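Local coordinates for protein osa (PDB 4O7K) that suppresses the oncogenicity of Agrobacterium tumefaciens and is a plasmid fertility inhibition factor of the ParB/Srx superfamily, at residues A[177-180]-A[181-185]; A[159-162]-A[163-167]; A[75-78]-A[79-83]. The protein carries 1 engineered substitution. One frame throughout, in Å; residues are numbered along the deposited sequence.

How the interactions relate
The three contacts are local ones, each in or at the start of a separate helix, and follow the chain in the order interaction 3, interaction 2, interaction 1. Interaction 3 lies in helix 73-81, interaction 2 opens helix 161-171, and interaction 1 turns strand 177-178 into helix 179-189. Strands 67-72, 153-158 and 177-178, which precede these helices, form one three-stranded antiparallel sheet. Centres of interactions 1 and 2 are 15 Å apart and those of 2 and 3 17 Å; interactions 1 and 3, 27 Å apart, lie on opposite sides of the chain's centre. None touches another, nearest atoms being about 6 Å or more apart, so each shapes a different helix beside one common sheet.

Interaction 1. Residues A[177-180]-A[181-185]; sequences IQVS and KLREQ
The backbone carbonyl oxygen of Gln178 meets two amides at the start of helix 179-189. Leu182 N donates to Gln178 O over 3.0 Å in a fairly straight bond (N-H...O 159°), whereas Lys181 N, equally far from Gln178 O, makes a strongly bent and weak one. Gln178 holds the N-cap position, so this shared acceptor marks the point where the extended chain winds into the first helical turn. The next rungs are regular: Arg183 N donates to Val179 O at 2.9 Å, and Glu184 N to Ser180 O at 3.1 Å.

Beside these backbone bonds, Val179 and Arg183 carry the main side-chain contact. Methyl CG1 of Val179 lies over the centre of one guanidinium face of Arg183, 3.3 Å from its plane. It is 3.5 Å from Arg183 CZ. Arg183 starts back along the helix, its CG beside its own backbone N (chi1 -81°), and then runs extended from CG to NE, which carries the flat group across the valine. The guanidinium is also held by its hydrogens: NH1 donates to Gln64 OE1, and NH2 to the carbonyls of Ala59 and Ala62. These bonds fix the rotation of the group while the methyl covers a face.

On another side of the turn, Ile177 CD1 comes within 4.0 Å of Leu182 CD1, the two side chains crossing at about a right angle. Ile177 sends its CG1 branch opposite its backbone N (chi1 -176°), and with the next torsion also extended CD1 reaches forward to the helix.

The backbone bond of Ile177 to Ile68 joins strand 177-178 to strand 67-72, and that of Val179 to Asp66 ties the helix start to the loop just before that strand. Leu182 packs on Ile68 and Tyr70, which seats the first turn of helix 179-189 against that middle strand of the antiparallel sheet.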
loop_
_atom_site.group_PDB
_atom_site.type_symbol
_atom_site.label_atom_id
_atom_site.label_comp_id
_atom_site.label_asym_id
_atom_site.label_seq_id
_atom_site.Cartn_x
_atom_site.Cartn_y
_atom_site.Cartn_z
ATOM N N ILE A 177 6.795 6.717 -10.792
ATOM C CA ILE A 177 7.855 6.414 -11.746
ATOM C C ILE A 177 7.482 5.154 -12.515
ATOM O O ILE A 177 7.000 4.178 -11.934
ATOM C CB ILE A 177 9.246 6.240 -11.048
ATOM C CG1 ILE A 177 10.343 6.021 -12.089
ATOM C CG2 ILE A 177 9.220 5.097 -10.016
ATOM C CD1 ILE A 177 11.752 6.080 -11.506
ATOM N N GLN A 178 7.675 5.177 -13.828
ATOM C CA GLN A 178 7.305 4.022 -14.643
ATOM C C GLN A 178 8.225 2.849 -14.344
ATOM O O GLN A 178 9.430 3.027 -14.157
ATOM C CB GLN A 178 7.346 4.364 -16.131
ATOM C CG GLN A 178 6.870 3.229 -17.023
ATOM C CD GLN A 178 6.638 3.675 -18.450
ATOM O OE1 GLN A 178 6.686 4.868 -18.749
ATOM N NE2 GLN A 178 6.390 2.719 -19.343
ATOM N N VAL A 179 7.652 1.655 -14.274
ATOM C CA VAL A 179 8.414 0.466 -13.922
ATOM C C VAL A 179 9.633 0.283 -14.828
ATOM O O VAL A 179 10.729 -0.007 -14.350
ATOM C CB VAL A 179 7.524 -0.786 -13.967
ATOM C CG1 VAL A 179 8.376 -2.063 -13.918
ATOM C CG2 VAL A 179 6.555 -0.753 -12.806
ATOM N N SER A 180 9.454 0.490 -16.128
ATOM C CA SER A 180 10.551 0.329 -17.081
ATOM C C SER A 180 11.712 1.284 -16.780
ATOM O O SER A 180 12.880 0.911 -16.890
ATOM C CB SER A 180 10.042 0.543 -18.512
ATOM O OG SER A 180 9.632 1.883 -18.694
ATOM N N LYS A 181 11.389 2.515 -16.399
ATOM C CA LYS A 181 12.410 3.505 -16.111
ATOM C C LYS A 181 13.139 3.169 -14.808
ATOM O O LYS A 181 14.361 3.343 -14.702
ATOM C CB LYS A 181 11.796 4.904 -16.036
ATOM C CG LYS A 181 12.804 6.020 -15.755
ATOM C CD LYS A 181 12.153 7.388 -15.905
ATOM C CE LYS A 181 13.159 8.519 -15.749
ATOM N NZ LYS A 181 13.610 8.678 -14.339
ATOM N N LEU A 182 12.396 2.681 -13.817
ATOM C CA LEU A 182 13.008 2.337 -12.535
ATOM C C LEU A 182 13.931 1.133 -12.706
ATOM O O LEU A 182 15.060 1.129 -12.198
ATOM C CB LEU A 182 11.945 2.049 -11.467
ATOM C CG LEU A 182 12.529 1.794 -10.072
ATOM C CD1 LEU A 182 13.358 2.981 -9.615
ATOM C CD2 LEU A 182 11.456 1.500 -9.048
ATOM N N ARG A 183 13.454 0.119 -13.427
ATOM C CA ARG A 183 14.270 -1.067 -13.691
ATOM C C ARG A 183 15.585 -0.664 -14.359
ATOM O O ARG A 183 16.668 -1.112 -13.968
ATOM C CB ARG A 183 13.502 -2.065 -14.560
ATOM C CG ARG A 183 12.519 -2.923 -13.776
ATOM C CD ARG A 183 11.637 -3.763 -14.691
ATOM N NE ARG A 183 10.757 -4.650 -13.936
ATOM C CZ ARG A 183 9.665 -5.226 -14.440
ATOM N NH1 ARG A 183 9.317 -5.004 -15.700
ATOM N NH2 ARG A 183 8.915 -6.023 -13.688
ATOM N N GLU A 184 15.486 0.217 -15.345
ATOM C CA GLU A 184 16.663 0.677 -16.066
ATOM C C GLU A 184 17.615 1.477 -15.162
ATOM O O GLU A 184 18.824 1.309 -15.251
ATOM C CB GLU A 184 16.228 1.501 -17.287
ATOM C CG GLU A 184 17.164 2.622 -17.714
ATOM C CD GLU A 184 16.731 3.266 -19.032
ATOM O OE1 GLU A 184 15.517 3.540 -19.206
ATOM O OE2 GLU A 184 17.607 3.497 -19.895
ATOM N N GLN A 185 17.081 2.342 -14.301
ATOM C CA GLN A 185 17.921 3.087 -13.361
ATOM C C GLN A 185 18.661 2.159 -12.398
ATOM O O GLN A 185 19.856 2.323 -12.164
ATOM C CB GLN A 185 17.090 4.075 -12.548
ATOM C CG GLN A 185 16.641 5.315 -13.281
ATOM C CD GLN A 185 15.812 6.221 -12.389
ATOM O OE1 GLN A 185 15.200 5.765 -11.420
ATOM N NE2 GLN A 185 15.776 7.507 -12.718
#

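Interaction 2. Residues A[159-162]-A[163-167]; sequences RDEA and SAVML
Ser163 meets the Asp160 carboxylate at OD1 on the syn side, its hydroxyl and its backbone amide both displaced to the same side of the carboxylate plane. Here Asp160 is the N-cap of helix 161-171: its side chain accepts a hydrogen bond from the backbone amide three residues on. Ser163 N lies 2.9 Å from Asp160 OD1, and the hydroxyl OG of Ser163 donates to the same Asp160 OD1 across 2.8 Å. Neither donor lies in the plane of the carboxylate; they stand 29° (OG) and 33° (N) out of it. Two bonds therefore hold one oxygen and restrict how the carboxylate can turn, and its negative charge would be expected to suit the positive end of the helix dipole.

The torsions serve this fit. Asp160 places CG between its backbone N and its carbonyl carbon (chi1 56°), which brings the carboxylate forward to the amide of Ser163, while Ser163 keeps OG beside its own amide and so presents both donors together.

Backbone bonds continue the cap into the helix. Ala164 N binds Asp160 O at 2.9 Å, and Val165 N binds Glu161 O at 2.8 Å. Much of this turn lies at the surface, but Ala164 is buried and packs on Phe67 and Val69 of strand 67-72; Ser163 leans on Ser158, where strand 153-158 ends.

One step further on, Met166 N donates to Ala162 O over 2.9 Å. The side chain of Met166 bends at its last torsion, and CE returns to within 4.1 Å of Ala162 O.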
loop_
_atom_site.group_PDB
_atom_site.type_symbol
_atom_site.label_atom_id
_atom_site.label_comp_id
_atom_site.label_asym_id
_atom_site.label_seq_id
_atom_site.Cartn_x
_atom_site.Cartn_y
_atom_site.Cartn_z
ATOM N N ARG A 159 -1.784 0.970 -13.289
ATOM C CA ARG A 159 -1.888 0.485 -14.660
ATOM C C ARG A 159 -1.335 1.458 -15.703
ATOM O O ARG A 159 -0.921 1.046 -16.787
ATOM C CB ARG A 159 -3.374 0.189 -14.955
ATOM C CG ARG A 159 -3.682 -1.037 -15.803
ATOM C CD ARG A 159 -5.207 -1.250 -15.895
ATOM N NE ARG A 159 -5.801 -1.477 -14.572
ATOM C CZ ARG A 159 -6.971 -0.983 -14.153
ATOM N NH1 ARG A 159 -7.716 -0.215 -14.947
ATOM N NH2 ARG A 159 -7.396 -1.257 -12.924
ATOM N N ASP A 160 -1.352 2.749 -15.392
ATOM C CA ASP A 160 -1.001 3.774 -16.376
ATOM C C ASP A 160 -0.620 5.101 -15.723
ATOM O O ASP A 160 -0.844 5.307 -14.528
ATOM C CB ASP A 160 -2.167 3.991 -17.354
ATOM C CG ASP A 160 -3.454 4.350 -16.644
ATOM O OD1 ASP A 160 -3.620 5.517 -16.243
ATOM O OD2 ASP A 160 -4.299 3.455 -16.475
ATOM N N GLU A 161 -0.047 6.002 -16.515
ATOM C CA GLU A 161 0.539 7.213 -15.958
ATOM C C GLU A 161 -0.491 8.092 -15.251
ATOM O O GLU A 161 -0.250 8.532 -14.120
ATOM C CB GLU A 161 1.251 8.026 -17.039
ATOM C CG GLU A 161 2.047 9.185 -16.462
ATOM C CD GLU A 161 2.937 9.862 -17.487
ATOM O OE1 GLU A 161 2.664 9.732 -18.695
ATOM O OE2 GLU A 161 3.911 10.522 -17.079
ATOM N N ALA A 162 -1.637 8.329 -15.894
ATOM C CA ALA A 162 -2.638 9.215 -15.316
ATOM C C ALA A 162 -3.185 8.656 -14.012
ATOM O O ALA A 162 -3.367 9.390 -13.047
ATOM C CB ALA A 162 -3.769 9.453 -16.292
ATOM N N SER A 163 -3.463 7.358 -13.999
ATOM C CA SER A 163 -3.924 6.685 -12.792
ATOM C C SER A 163 -2.876 6.812 -11.695
ATOM O O SER A 163 -3.210 7.051 -10.537
ATOM C CB SER A 163 -4.218 5.206 -13.069
ATOM O OG SER A 163 -5.273 5.055 -14.023
ATOM N N ALA A 164 -1.609 6.665 -12.073
ATOM C CA ALA A 164 -0.510 6.746 -11.120
ATOM C C ALA A 164 -0.387 8.161 -10.570
ATOM O O ALA A 164 -0.184 8.355 -9.377
ATOM C CB ALA A 164 0.804 6.307 -11.772
ATOM N N VAL A 165 -0.551 9.157 -11.434
ATOM C CA VAL A 165 -0.430 10.533 -10.983
ATOM C C VAL A 165 -1.583 10.888 -10.038
ATOM O O VAL A 165 -1.376 11.580 -9.033
ATOM C CB VAL A 165 -0.366 11.520 -12.179
ATOM C CG1 VAL A 165 -0.539 12.958 -11.705
ATOM C CG2 VAL A 165 0.971 11.367 -12.906
ATOM N N MET A 166 -2.781 10.384 -10.341
ATOM C CA MET A 166 -3.946 10.557 -9.476
ATOM C C MET A 166 -3.745 9.924 -8.096
ATOM O O MET A 166 -4.059 10.534 -7.074
ATOM C CB MET A 166 -5.191 9.952 -10.142
ATOM C CG MET A 166 -6.473 10.583 -9.697
ATOM S SD MET A 166 -7.857 9.830 -10.605
ATOM C CE MET A 166 -7.306 9.996 -12.296
ATOM N N LEU A 167 -3.234 8.694 -8.067
ATOM C CA LEU A 167 -2.872 8.063 -6.798
ATOM C C LEU A 167 -1.852 8.911 -6.023
ATOM O O LEU A 167 -2.043 9.217 -4.838
ATOM C CB LEU A 167 -2.312 6.658 -7.039
ATOM C CG LEU A 167 -3.357 5.607 -7.426
ATOM C CD1 LEU A 167 -2.688 4.371 -8.022
ATOM C CD2 LEU A 167 -4.216 5.227 -6.228
#

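Interaction 3. Residues A[75-78]-A[79-83]; sequences AFYR and AWLAL
Methyl CD1 of Leu81 sits over one face of the Tyr77 ring, four residues earlier in the same helix, in a CH-pi contact. It is 4.0 Å from the ring centroid, 26° off the ring normal. The offset is toward the rim, where Leu81 CD1 comes within 3.6 Å of Tyr77 CE1. Tyr77 carries its ring opposite its backbone N (chi1 -178°) and projects it outward from the helix, while Leu81 has CG beside its own backbone N (chi1 -75°) and leans back over it.

A second pair lies one residue behind. The ring of Phe76 approaches the indole of Trp80 obliquely, with Phe76 CE2 4.1 Å from Trp80 CE3. It is an apolar touch between ring atoms, looser than the tyrosine-leucine pair.

Both pairs are spaced by the alpha-helical ladder beneath them. Ala79 N donates to Ala75 O, Trp80 N to Phe76 O, and Leu81 N to Tyr77 O, each at 2.9 Å. The following bond, from Ala82 N to Arg78 O, is bent and weak at 3.1 Å. Leu83 N binds Trp80 O instead, spanning three residues.

Farther out, the polar atoms of the aromatic groups are held. Tyr77 OH is hydrogen-bonded to Glu14 OE2 and Lys94 N, and Trp80 NE1 to the carbonyl of Gln89, so Tyr77 is fixed at its far end and the Trp80 indole at the nitrogen of its five-membered ring.

Helix 73-81 is thus packed on several sides: Tyr77 and Leu81 lie on Leu18 of helix 4-24, Trp80 presses on Met144 and Leu147 of helix 140-148 and on Val134 of strand 131-136, and Phe76 meets Phe154 of strand 153-158 edge to face.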
loop_
_atom_site.group_PDB
_atom_site.type_symbol
_atom_site.label_atom_id
_atom_site.label_comp_id
_atom_site.label_asym_id
_atom_site.label_seq_id
_atom_site.Cartn_x
_atom_site.Cartn_y
_atom_site.Cartn_z
ATOM N N ALA A 75 -2.528 7.579 4.491
ATOM C CA ALA A 75 -3.369 8.162 3.443
ATOM C C ALA A 75 -3.997 7.066 2.588
ATOM O O ALA A 75 -5.154 7.176 2.163
ATOM C CB ALA A 75 -2.568 9.104 2.584
ATOM N N PHE A 76 -3.218 6.025 2.324
ATOM C CA PHE A 76 -3.675 4.890 1.529
ATOM C C PHE A 76 -4.815 4.187 2.255
ATOM O O PHE A 76 -5.847 3.874 1.655
ATOM C CB PHE A 76 -2.505 3.934 1.271
ATOM C CG PHE A 76 -2.859 2.732 0.448
ATOM C CD1 PHE A 76 -2.757 2.767 -0.936
ATOM C CD2 PHE A 76 -3.259 1.553 1.057
ATOM C CE1 PHE A 76 -3.055 1.649 -1.694
ATOM C CE2 PHE A 76 -3.552 0.431 0.304
ATOM C CZ PHE A 76 -3.457 0.485 -1.074
ATOM N N TYR A 77 -4.602 3.959 3.553
ATOM C CA TYR A 77 -5.592 3.374 4.446
ATOM C C TYR A 77 -6.891 4.176 4.392
ATOM O O TYR A 77 -7.964 3.606 4.211
ATOM C CB TYR A 77 -5.024 3.328 5.868
ATOM C CG TYR A 77 -5.893 2.714 6.952
ATOM C CD1 TYR A 77 -6.917 1.811 6.658
ATOM C CD2 TYR A 77 -5.661 3.032 8.286
ATOM C CE1 TYR A 77 -7.688 1.256 7.678
ATOM C CE2 TYR A 77 -6.414 2.495 9.295
ATOM C CZ TYR A 77 -7.425 1.613 8.996
ATOM O OH TYR A 77 -8.157 1.093 10.030
ATOM N N ARG A 78 -6.783 5.494 4.543
ATOM C CA ARG A 78 -7.953 6.376 4.495
ATOM C C ARG A 78 -8.704 6.294 3.170
ATOM O O ARG A 78 -9.937 6.233 3.144
ATOM C CB ARG A 78 -7.537 7.823 4.751
ATOM C CG ARG A 78 -8.677 8.818 4.631
ATOM C CD ARG A 78 -8.219 10.240 4.909
ATOM N NE ARG A 78 -9.338 11.181 4.836
ATOM C CZ ARG A 78 -9.753 11.762 3.714
ATOM N NH1 ARG A 78 -9.146 11.508 2.563
ATOM N NH2 ARG A 78 -10.778 12.600 3.741
ATOM N N ALA A 79 -7.963 6.305 2.068
ATOM C CA ALA A 79 -8.576 6.232 0.743
ATOM C C ALA A 79 -9.274 4.887 0.533
ATOM O O ALA A 79 -10.326 4.800 -0.121
ATOM C CB ALA A 79 -7.527 6.466 -0.335
ATOM N N TRP A 80 -8.698 3.839 1.110
ATOM C CA TRP A 80 -9.281 2.499 1.035
ATOM C C TRP A 80 -10.586 2.442 1.832
ATOM O O TRP A 80 -11.582 1.892 1.368
ATOM C CB TRP A 80 -8.276 1.458 1.546
ATOM C CG TRP A 80 -8.662 0.028 1.335
ATOM C CD1 TRP A 80 -9.821 -0.452 0.759
ATOM C CD2 TRP A 80 -7.901 -1.117 1.726
ATOM N NE1 TRP A 80 -9.806 -1.832 0.761
ATOM C CE2 TRP A 80 -8.642 -2.267 1.354
ATOM C CE3 TRP A 80 -6.653 -1.293 2.356
ATOM C CZ2 TRP A 80 -8.181 -3.561 1.577
ATOM C CZ3 TRP A 80 -6.193 -2.578 2.577
ATOM C CH2 TRP A 80 -6.957 -3.700 2.187
ATOM N N LEU A 81 -10.583 3.029 3.024
ATOM C CA LEU A 81 -11.796 3.112 3.824
ATOM C C LEU A 81 -12.903 3.880 3.092
ATOM O O LEU A 81 -14.086 3.669 3.351
ATOM C CB LEU A 81 -11.508 3.772 5.170
ATOM C CG LEU A 81 -10.778 2.903 6.190
ATOM C CD1 LEU A 81 -10.253 3.762 7.328
ATOM C CD2 LEU A 81 -11.676 1.802 6.727
ATOM N N ALA A 82 -12.519 4.759 2.171
ATOM C CA ALA A 82 -13.498 5.561 1.436
ATOM C C ALA A 82 -14.275 4.732 0.399
ATOM O O ALA A 82 -15.227 5.216 -0.220
ATOM C CB ALA A 82 -12.809 6.746 0.766
ATOM N N LEU A 83 -13.875 3.479 0.221
ATOM C CA LEU A 83 -14.636 2.557 -0.594
ATOM C C LEU A 83 -16.001 2.314 0.039
ATOM O O LEU A 83 -16.955 1.978 -0.647
ATOM C CB LEU A 83 -13.913 1.224 -0.759
ATOM C CG LEU A 83 -12.998 0.970 -1.947
ATOM C CD1 LEU A 83 -12.784 -0.538 -2.093
ATOM C CD2 LEU A 83 -13.535 1.585 -3.225
#